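Rho guanine nucleotide exchange factor 11 (Homo sapiens, PDB 5JHH) probably acts through its DH-PH module as a guanine nucleotide exchange factor that switches on a Rho-family GTPase by promoting release of its GDP. Local coordinates at residues R104-A109 against L194-D199; P108-L113 against C201-K206. All coordinates share one frame; numbering follows the deposited sequence.

Interaction 1. Residues R104-A109 against L194-D199; sequences RFDGPA and LCRARD
Phe-105 and Ala-197 bring the two backbones closest, with Phe-105 CA 5.9 Å from Ala-197 CA. On one side the chain turns: helix 98-105 ends at Phe-105, Asp-106 is the first residue to leave helical angles, and Gly-107, with its positive phi of 51°, carries the chain into helix 107-121. The partner, 194-199, is a regular run of the long helix 189-227. Across this meeting Phe-105 CB lies 4.3 Å from Ala-197 O, the closest approach of that pair, and a side chain as small as that of Ala-197 probably helps the helix to lie this near the turn. The ring of Phe-105 continues past the segment into the core, edge-to-face with Trp-80 and also against the ring of Tyr-173. Both segments belong to the DH (RhoGEF) domain, an elongated all-helical bundle, and the contact joins the turn between helices 98-105 and 107-121 to the long helix that runs on toward the PH domain. Toward the solvent a salt bridge closes the contact. Asp-106 OD1 is 3.5 Å from Arg-196 NE and 3.6 Å from Arg-196 NH2, with the carboxylate and guanidinium planes turned 81° apart, so the ion pair is loose and lacks the flat two-pronged fit. Arg-196 reaches it by bending at chi2 (69°), which swings its guanidinium round toward the turn. The hydrogen bond to the same OD1 comes from Gln-200 NE2, one helical turn beyond Arg-196.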
ATOM      1  N   ARG A 104      10.145 -17.914 -13.633  1.00 24.57           N
ATOM      2  CA  ARG A 104       8.989 -17.530 -12.794  1.00 25.02           C
ATOM      3  C   ARG A 104       8.248 -16.288 -13.262  1.00 21.68           C
ATOM      4  O   ARG A 104       7.053 -16.147 -13.046  1.00 22.49           O
ATOM      5  CB  ARG A 104       9.403 -17.355 -11.337  1.00 25.96           C
ATOM      6  CG  ARG A 104       8.251 -17.324 -10.309  1.00 26.15           C
ATOM      7  CD  ARG A 104       6.870 -17.568 -10.961  1.00 28.48           C
ATOM      8  NE  ARG A 104       6.472 -18.912 -10.869  1.00 25.89           N
ATOM      9  CZ  ARG A 104       5.542 -19.525 -11.561  1.00 21.59           C
ATOM     10  NH1 ARG A 104       4.861 -18.981 -12.551  1.00 24.83           N
ATOM     11  NH2 ARG A 104       5.348 -20.760 -11.235  1.00 22.59           N
ATOM     12  N   PHE A 105       8.938 -15.366 -13.882  1.00 21.90           N
ATOM     13  CA  PHE A 105       8.375 -14.041 -14.049  1.00 22.17           C
ATOM     14  C   PHE A 105       8.196 -13.612 -15.456  1.00 22.02           C
ATOM     15  O   PHE A 105       7.782 -12.480 -15.688  1.00 22.87           O
ATOM     16  CB  PHE A 105       9.285 -13.008 -13.369  1.00 22.58           C
ATOM     17  CG  PHE A 105       9.440 -13.215 -11.914  1.00 22.56           C
ATOM     18  CD1 PHE A 105       8.328 -13.266 -11.089  1.00 23.91           C
ATOM     19  CD2 PHE A 105      10.705 -13.281 -11.336  1.00 25.54           C
ATOM     20  CE1 PHE A 105       8.476 -13.480  -9.716  1.00 22.46           C
ATOM     21  CE2 PHE A 105      10.849 -13.443  -9.973  1.00 25.57           C
ATOM     22  CZ  PHE A 105       9.718 -13.562  -9.165  1.00 23.05           C
ATOM     23  N   ASP A 106       8.518 -14.482 -16.408  1.00 25.88           N
ATOM     24  CA  ASP A 106       8.399 -14.143 -17.829  1.00 25.33           C
ATOM     25  C   ASP A 106       7.498 -15.136 -18.581  1.00 25.70           C
ATOM     26  O   ASP A 106       7.318 -16.271 -18.147  1.00 24.53           O
ATOM     27  CB  ASP A 106       9.796 -14.149 -18.448  1.00 26.59           C
ATOM     28  CG  ASP A 106       9.859 -13.469 -19.825  1.00 28.31           C
ATOM     29  OD1 ASP A 106       9.183 -12.438 -20.067  1.00 26.65           O
ATOM     30  OD2 ASP A 106      10.617 -13.967 -20.671  1.00 31.79           O
ATOM     31  N   GLY A 107       6.975 -14.673 -19.720  1.00 24.60           N
ATOM     32  CA  GLY A 107       6.177 -15.434 -20.633  1.00 24.41           C
ATOM     33  C   GLY A 107       5.034 -16.136 -19.931  1.00 25.80           C
ATOM     34  O   GLY A 107       4.369 -15.535 -19.112  1.00 22.45           O
ATOM     35  N   PRO A 108       4.838 -17.428 -20.241  1.00 24.48           N
ATOM     36  CA  PRO A 108       3.755 -18.181 -19.686  1.00 22.01           C
ATOM     37  C   PRO A 108       3.772 -18.143 -18.154  1.00 22.39           C
ATOM     38  O   PRO A 108       2.706 -18.139 -17.546  1.00 21.83           O
ATOM     39  CB  PRO A 108       4.016 -19.597 -20.199  1.00 22.47           C
ATOM     40  CG  PRO A 108       4.643 -19.367 -21.553  1.00 25.37           C
ATOM     41  CD  PRO A 108       5.583 -18.203 -21.265  1.00 26.05           C
ATOM     42  N   ALA A 109       4.962 -18.107 -17.575  1.00 18.10           N
ATOM     43  CA  ALA A 109       5.137 -18.267 -16.166  1.00 21.89           C
ATOM     44  C   ALA A 109       4.646 -17.020 -15.470  1.00 21.95           C
ATOM     45  O   ALA A 109       4.098 -17.087 -14.392  1.00 20.56           O
ATOM     46  CB  ALA A 109       6.589 -18.513 -15.807  1.00 23.37           C
ATOM     47  N   LEU A 194      17.988 -10.294 -16.332  1.00 26.25           N
ATOM     48  CA  LEU A 194      17.579  -9.791 -15.055  1.00 26.92           C
ATOM     49  C   LEU A 194      16.797  -8.492 -15.148  1.00 28.74           C
ATOM     50  O   LEU A 194      15.810  -8.337 -14.426  1.00 29.60           O
ATOM     51  CB  LEU A 194      18.794  -9.565 -14.170  1.00 26.87           C
ATOM     52  CG  LEU A 194      19.398 -10.839 -13.604  1.00 27.41           C
ATOM     53  CD1 LEU A 194      20.621 -10.544 -12.757  1.00 30.01           C
ATOM     54  CD2 LEU A 194      18.377 -11.568 -12.763  1.00 28.55           C
ATOM     55  N   CYS A 195      17.185  -7.577 -16.034  1.00 24.97           N
ATOM     56  CA  CYS A 195      16.433  -6.330 -16.129  1.00 26.25           C
ATOM     57  C   CYS A 195      15.058  -6.640 -16.684  1.00 29.32           C
ATOM     58  O   CYS A 195      14.061  -6.000 -16.341  1.00 24.68           O
ATOM     59  CB  CYS A 195      17.165  -5.309 -17.019  1.00 27.40           C
ATOM     60  SG  CYS A 195      18.650  -4.637 -16.195  1.00 30.03           S
ATOM     61  N   ARG A 196      15.029  -7.621 -17.579  1.00 27.39           N
ATOM     62  CA  ARG A 196      13.788  -7.991 -18.204  1.00 34.15           C
ATOM     63  C   ARG A 196      12.857  -8.585 -17.131  1.00 28.17           C
ATOM     64  O   ARG A 196      11.699  -8.191 -17.021  1.00 26.01           O
ATOM     65  CB  ARG A 196      14.085  -8.977 -19.349  1.00 41.24           C
ATOM     66  CG  ARG A 196      12.921  -9.796 -19.879  1.00 45.11           C
ATOM     67  CD  ARG A 196      11.954  -8.894 -20.596  1.00 54.37           C
ATOM     68  NE  ARG A 196      10.949  -9.651 -21.331  1.00 59.99           N
ATOM     69  CZ  ARG A 196       9.898  -9.101 -21.928  1.00 63.57           C
ATOM     70  NH1 ARG A 196       9.717  -7.779 -21.919  1.00 65.69           N
ATOM     71  NH2 ARG A 196       9.017  -9.877 -22.537  1.00 65.28           N
ATOM     72  N   ALA A 197      13.398  -9.482 -16.317  1.00 24.08           N
ATOM     73  CA  ALA A 197      12.641 -10.076 -15.215  1.00 25.02           C
ATOM     74  C   ALA A 197      12.112  -9.034 -14.219  1.00 25.26           C
ATOM     75  O   ALA A 197      10.949  -9.079 -13.788  1.00 24.65           O
ATOM     76  CB  ALA A 197      13.506 -11.117 -14.488  1.00 24.47           C
ATOM     77  N   ARG A 198      12.976  -8.106 -13.831  1.00 26.04           N
ATOM     78  CA  ARG A 198      12.565  -6.991 -12.966  1.00 26.31           C
ATOM     79  C   ARG A 198      11.387  -6.247 -13.558  1.00 24.60           C
ATOM     80  O   ARG A 198      10.366  -5.953 -12.869  1.00 22.66           O
ATOM     81  CB  ARG A 198      13.722  -6.024 -12.752  1.00 25.62           C
ATOM     82  CG  ARG A 198      13.274  -4.727 -12.090  1.00 30.44           C
ATOM     83  CD  ARG A 198      14.290  -3.617 -12.290  1.00 34.13           C
ATOM     84  NE  ARG A 198      14.263  -3.199 -13.687  1.00 33.47           N
ATOM     85  CZ  ARG A 198      15.295  -2.698 -14.334  1.00 34.37           C
ATOM     86  NH1 ARG A 198      16.448  -2.469 -13.707  1.00 36.81           N
ATOM     87  NH2 ARG A 198      15.155  -2.418 -15.618  1.00 35.06           N
ATOM     88  N   ASP A 199      11.509  -5.915 -14.834  1.00 21.76           N
ATOM     89  CA  ASP A 199      10.415  -5.177 -15.474  1.00 24.36           C
ATOM     90  C   ASP A 199       9.088  -5.987 -15.524  1.00 24.05           C
ATOM     91  O   ASP A 199       7.978  -5.407 -15.475  1.00 20.59           O
ATOM     92  CB  ASP A 199      10.819  -4.785 -16.909  1.00 29.45           C
ATOM     93  CG  ASP A 199      11.995  -3.760 -16.963  1.00 28.50           C
ATOM     94  OD1 ASP A 199      12.382  -3.133 -15.962  1.00 30.78           O
ATOM     95  OD2 ASP A 199      12.516  -3.585 -18.053  1.00 31.04           O
TER

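Interaction 2. Residues P108-L113 against C201-K206; sequences PAREEL and CREILK
Arg-110 lies along Ile-204, its chain extended from CG to NE and running past the isoleucine in the opposite direction. Arg-110 CG and Ile-204 CG1 are 3.8 Å apart. Farther out, the guanidinium lays one face over the aliphatic part of Glu-203, with Arg-110 NH2 3.5 Å from Glu-203 CG. The charged ends do not meet: Arg-110 NH2 and Glu-203 OE2 stay 5.1 Å apart, so any attraction there is probably long-range. One turn farther along the helix, Leu-113 CD2 meets Ile-204 CD1 at 4.1 Å, the two side chains crossing at about a right angle. Gln-200 OE1 accepts from Arg-110 NH1 and Gln-114 OE1 from Arg-110 NE, which together probably limit how the guanidinium can turn. Within its own helix Glu-203 OE1 takes a weak hydrogen bond, part of a salt bridge, from Lys-206 NZ. An alanine in place of Arg-110 would probably uncover one flank of Ile-204 and leave Gln-200 and Gln-114 without this shared partner. The axes of segments 108-113 and 201-206 approach to 10.4 Å and run in the same general direction, crossing at -28°; Phe-105 of helix 98-105 packs on both Leu-113 and Ile-204, while Leu-205 faces helix 165-182.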
ATOM      1  N   PRO A 108       4.838 -17.428 -20.241  1.00 24.48           N
ATOM      2  CA  PRO A 108       3.755 -18.181 -19.686  1.00 22.01           C
ATOM      3  C   PRO A 108       3.772 -18.143 -18.154  1.00 22.39           C
ATOM      4  O   PRO A 108       2.706 -18.139 -17.546  1.00 21.83           O
ATOM      5  CB  PRO A 108       4.016 -19.597 -20.199  1.00 22.47           C
ATOM      6  CG  PRO A 108       4.643 -19.367 -21.553  1.00 25.37           C
ATOM      7  CD  PRO A 108       5.583 -18.203 -21.265  1.00 26.05           C
ATOM      8  N   ALA A 109       4.962 -18.107 -17.575  1.00 18.10           N
ATOM      9  CA  ALA A 109       5.137 -18.267 -16.166  1.00 21.89           C
ATOM     10  C   ALA A 109       4.646 -17.020 -15.470  1.00 21.95           C
ATOM     11  O   ALA A 109       4.098 -17.087 -14.392  1.00 20.56           O
ATOM     12  CB  ALA A 109       6.589 -18.513 -15.807  1.00 23.37           C
ATOM     13  N   ARG A 110       4.804 -15.898 -16.154  1.00 23.38           N
ATOM     14  CA  ARG A 110       4.261 -14.632 -15.691  1.00 21.62           C
ATOM     15  C   ARG A 110       2.737 -14.643 -15.747  1.00 19.90           C
ATOM     16  O   ARG A 110       2.078 -14.207 -14.804  1.00 19.60           O
ATOM     17  CB  ARG A 110       4.781 -13.459 -16.494  1.00 19.94           C
ATOM     18  CG  ARG A 110       3.787 -12.305 -16.497  1.00 19.71           C
ATOM     19  CD  ARG A 110       4.309 -10.960 -16.951  1.00 19.90           C
ATOM     20  NE  ARG A 110       3.198 -10.038 -16.899  1.00 20.30           N
ATOM     21  CZ  ARG A 110       2.969  -9.062 -17.776  1.00 20.42           C
ATOM     22  NH1 ARG A 110       3.852  -8.748 -18.703  1.00 19.52           N
ATOM     23  NH2 ARG A 110       1.864  -8.361 -17.685  1.00 19.93           N
ATOM     24  N   GLU A 111       2.176 -15.119 -16.847  1.00 19.12           N
ATOM     25  CA  GLU A 111       0.730 -15.125 -16.987  1.00 20.51           C
ATOM     26  C   GLU A 111       0.125 -15.934 -15.830  1.00 19.05           C
ATOM     27  O   GLU A 111      -0.838 -15.490 -15.197  1.00 19.05           O
ATOM     28  CB  GLU A 111       0.302 -15.737 -18.333  1.00 22.77           C
ATOM     29  CG  GLU A 111       0.767 -14.977 -19.567  1.00 23.77           C
ATOM     30  CD  GLU A 111       0.155 -13.607 -19.651  1.00 23.78           C
ATOM     31  OE1 GLU A 111      -1.031 -13.457 -19.267  1.00 30.83           O
ATOM     32  OE2 GLU A 111       0.842 -12.675 -20.050  1.00 26.02           O
ATOM     33  N   GLU A 112       0.687 -17.117 -15.593  1.00 19.19           N
ATOM     34  CA  GLU A 112       0.217 -18.009 -14.536  1.00 22.05           C
ATOM     35  C   GLU A 112       0.301 -17.344 -13.153  1.00 19.10           C
ATOM     36  O   GLU A 112      -0.703 -17.319 -12.426  1.00 17.59           O
ATOM     37  CB  GLU A 112       1.001 -19.312 -14.559  1.00 26.99           C
ATOM     38  CG  GLU A 112       0.640 -20.273 -13.451  1.00 33.07           C
ATOM     39  CD  GLU A 112       1.461 -21.576 -13.468  1.00 41.36           C
ATOM     40  OE1 GLU A 112       2.683 -21.556 -13.792  1.00 43.04           O
ATOM     41  OE2 GLU A 112       0.889 -22.642 -13.124  1.00 46.70           O
ATOM     42  N   LEU A 113       1.443 -16.720 -12.838  1.00 17.04           N
ATOM     43  CA  LEU A 113       1.664 -16.132 -11.521  1.00 17.40           C
ATOM     44  C   LEU A 113       0.721 -14.970 -11.283  1.00 18.25           C
ATOM     45  O   LEU A 113       0.104 -14.880 -10.214  1.00 17.53           O
ATOM     46  CB  LEU A 113       3.091 -15.647 -11.357  1.00 18.64           C
ATOM     47  CG  LEU A 113       3.385 -14.806 -10.112  1.00 18.87           C
ATOM     48  CD1 LEU A 113       3.015 -15.428  -8.764  1.00 19.79           C
ATOM     49  CD2 LEU A 113       4.862 -14.523 -10.086  1.00 21.80           C
ATOM     50  N   CYS A 201       8.133  -8.380 -13.377  1.00 22.80           N
ATOM     51  CA  CYS A 201       7.614  -8.275 -12.002  1.00 22.94           C
ATOM     52  C   CYS A 201       6.836  -6.993 -11.742  1.00 23.77           C
ATOM     53  O   CYS A 201       5.796  -7.023 -11.104  1.00 23.56           O
ATOM     54  CB  CYS A 201       8.703  -8.342 -10.983  1.00 22.88           C
ATOM     55  SG  CYS A 201       9.466  -9.932 -10.883  1.00 27.38           S
ATOM     56  N   ARG A 202       7.329  -5.871 -12.208  1.00 22.96           N
ATOM     57  CA  ARG A 202       6.548  -4.640 -12.070  1.00 24.55           C
ATOM     58  C   ARG A 202       5.186  -4.728 -12.717  1.00 24.16           C
ATOM     59  O   ARG A 202       4.171  -4.264 -12.171  1.00 22.50           O
ATOM     60  CB  ARG A 202       7.296  -3.453 -12.638  1.00 25.22           C
ATOM     61  CG  ARG A 202       8.408  -3.033 -11.686  1.00 31.20           C
ATOM     62  CD  ARG A 202       9.097  -1.754 -12.143  1.00 34.52           C
ATOM     63  NE  ARG A 202      10.232  -1.471 -11.294  1.00 42.85           N
ATOM     64  CZ  ARG A 202      11.464  -1.199 -11.735  1.00 50.44           C
ATOM     65  NH1 ARG A 202      11.734  -1.135 -13.039  1.00 53.19           N
ATOM     66  NH2 ARG A 202      12.429  -0.966 -10.853  1.00 52.30           N
ATOM     67  N   GLU A 203       5.192  -5.312 -13.890  1.00 23.81           N
ATOM     68  CA  GLU A 203       3.989  -5.509 -14.708  1.00 27.06           C
ATOM     69  C   GLU A 203       3.005  -6.466 -14.009  1.00 23.56           C
ATOM     70  O   GLU A 203       1.799  -6.274 -13.991  1.00 19.33           O
ATOM     71  CB  GLU A 203       4.456  -6.082 -16.036  1.00 31.07           C
ATOM     72  CG  GLU A 203       3.839  -5.457 -17.254  1.00 41.03           C
ATOM     73  CD  GLU A 203       3.878  -3.954 -17.299  1.00 37.61           C
ATOM     74  OE1 GLU A 203       4.988  -3.403 -17.330  1.00 40.14           O
ATOM     75  OE2 GLU A 203       2.772  -3.351 -17.353  1.00 37.40           O
ATOM     76  N   ILE A 204       3.560  -7.451 -13.334  1.00 22.46           N
ATOM     77  CA  ILE A 204       2.748  -8.362 -12.566  1.00 22.20           C
ATOM     78  C   ILE A 204       2.113  -7.601 -11.421  1.00 19.86           C
ATOM     79  O   ILE A 204       0.965  -7.805 -11.103  1.00 20.83           O
ATOM     80  CB  ILE A 204       3.627  -9.505 -12.032  1.00 22.21           C
ATOM     81  CG1 ILE A 204       3.936 -10.477 -13.163  1.00 23.57           C
ATOM     82  CG2 ILE A 204       2.984 -10.186 -10.869  1.00 19.87           C
ATOM     83  CD1 ILE A 204       5.033 -11.453 -12.770  1.00 23.24           C
ATOM     84  N   LEU A 205       2.861  -6.739 -10.771  1.00 18.82           N
ATOM     85  CA  LEU A 205       2.280  -5.941  -9.682  1.00 19.24           C
ATOM     86  C   LEU A 205       1.188  -5.003 -10.172  1.00 19.79           C
ATOM     87  O   LEU A 205       0.167  -4.782  -9.493  1.00 18.24           O
ATOM     88  CB  LEU A 205       3.369  -5.138  -8.972  1.00 19.78           C
ATOM     89  CG  LEU A 205       4.276  -6.030  -8.122  1.00 19.85           C
ATOM     90  CD1 LEU A 205       5.629  -5.402  -7.820  1.00 20.42           C
ATOM     91  CD2 LEU A 205       3.601  -6.421  -6.816  1.00 20.59           C
ATOM     92  N   LYS A 206       1.368  -4.471 -11.371  1.00 21.24           N
ATOM     93  CA  LYS A 206       0.354  -3.599 -11.935  1.00 23.28           C
ATOM     94  C   LYS A 206      -0.912  -4.364 -12.227  1.00 22.08           C
ATOM     95  O   LYS A 206      -2.019  -3.831 -12.016  1.00 25.01           O
ATOM     96  CB  LYS A 206       0.855  -2.909 -13.203  1.00 25.90           C
ATOM     97  CG  LYS A 206       1.844  -1.774 -12.933  1.00 29.84           C
ATOM     98  CD  LYS A 206       2.312  -1.183 -14.267  1.00 35.58           C
ATOM     99  CE  LYS A 206       3.809  -0.880 -14.299  1.00 38.39           C
ATOM    100  NZ  LYS A 206       4.313  -0.585 -15.669  1.00 41.54           N
TER

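Interactions 1 and 2 are successive steps of one seam, their centres about 7 Å apart, and both set helix 107-121 or the turn leading into it against helix 189-227. Each has a buried apolar side and a more exposed polar one. In interaction 1 the turn brings backbone close to helix and the more exposed edge carries a loose charge pair; in interaction 2 two regular helices stand farther apart, and longer side chains fill the space by carbon contacts. Phe-105 bridges them, its CG 3.4 Å from Cys-201 SG. Gln-200, lying between the two helical segments, serves both, donating to Asp-106 and accepting from Arg-110.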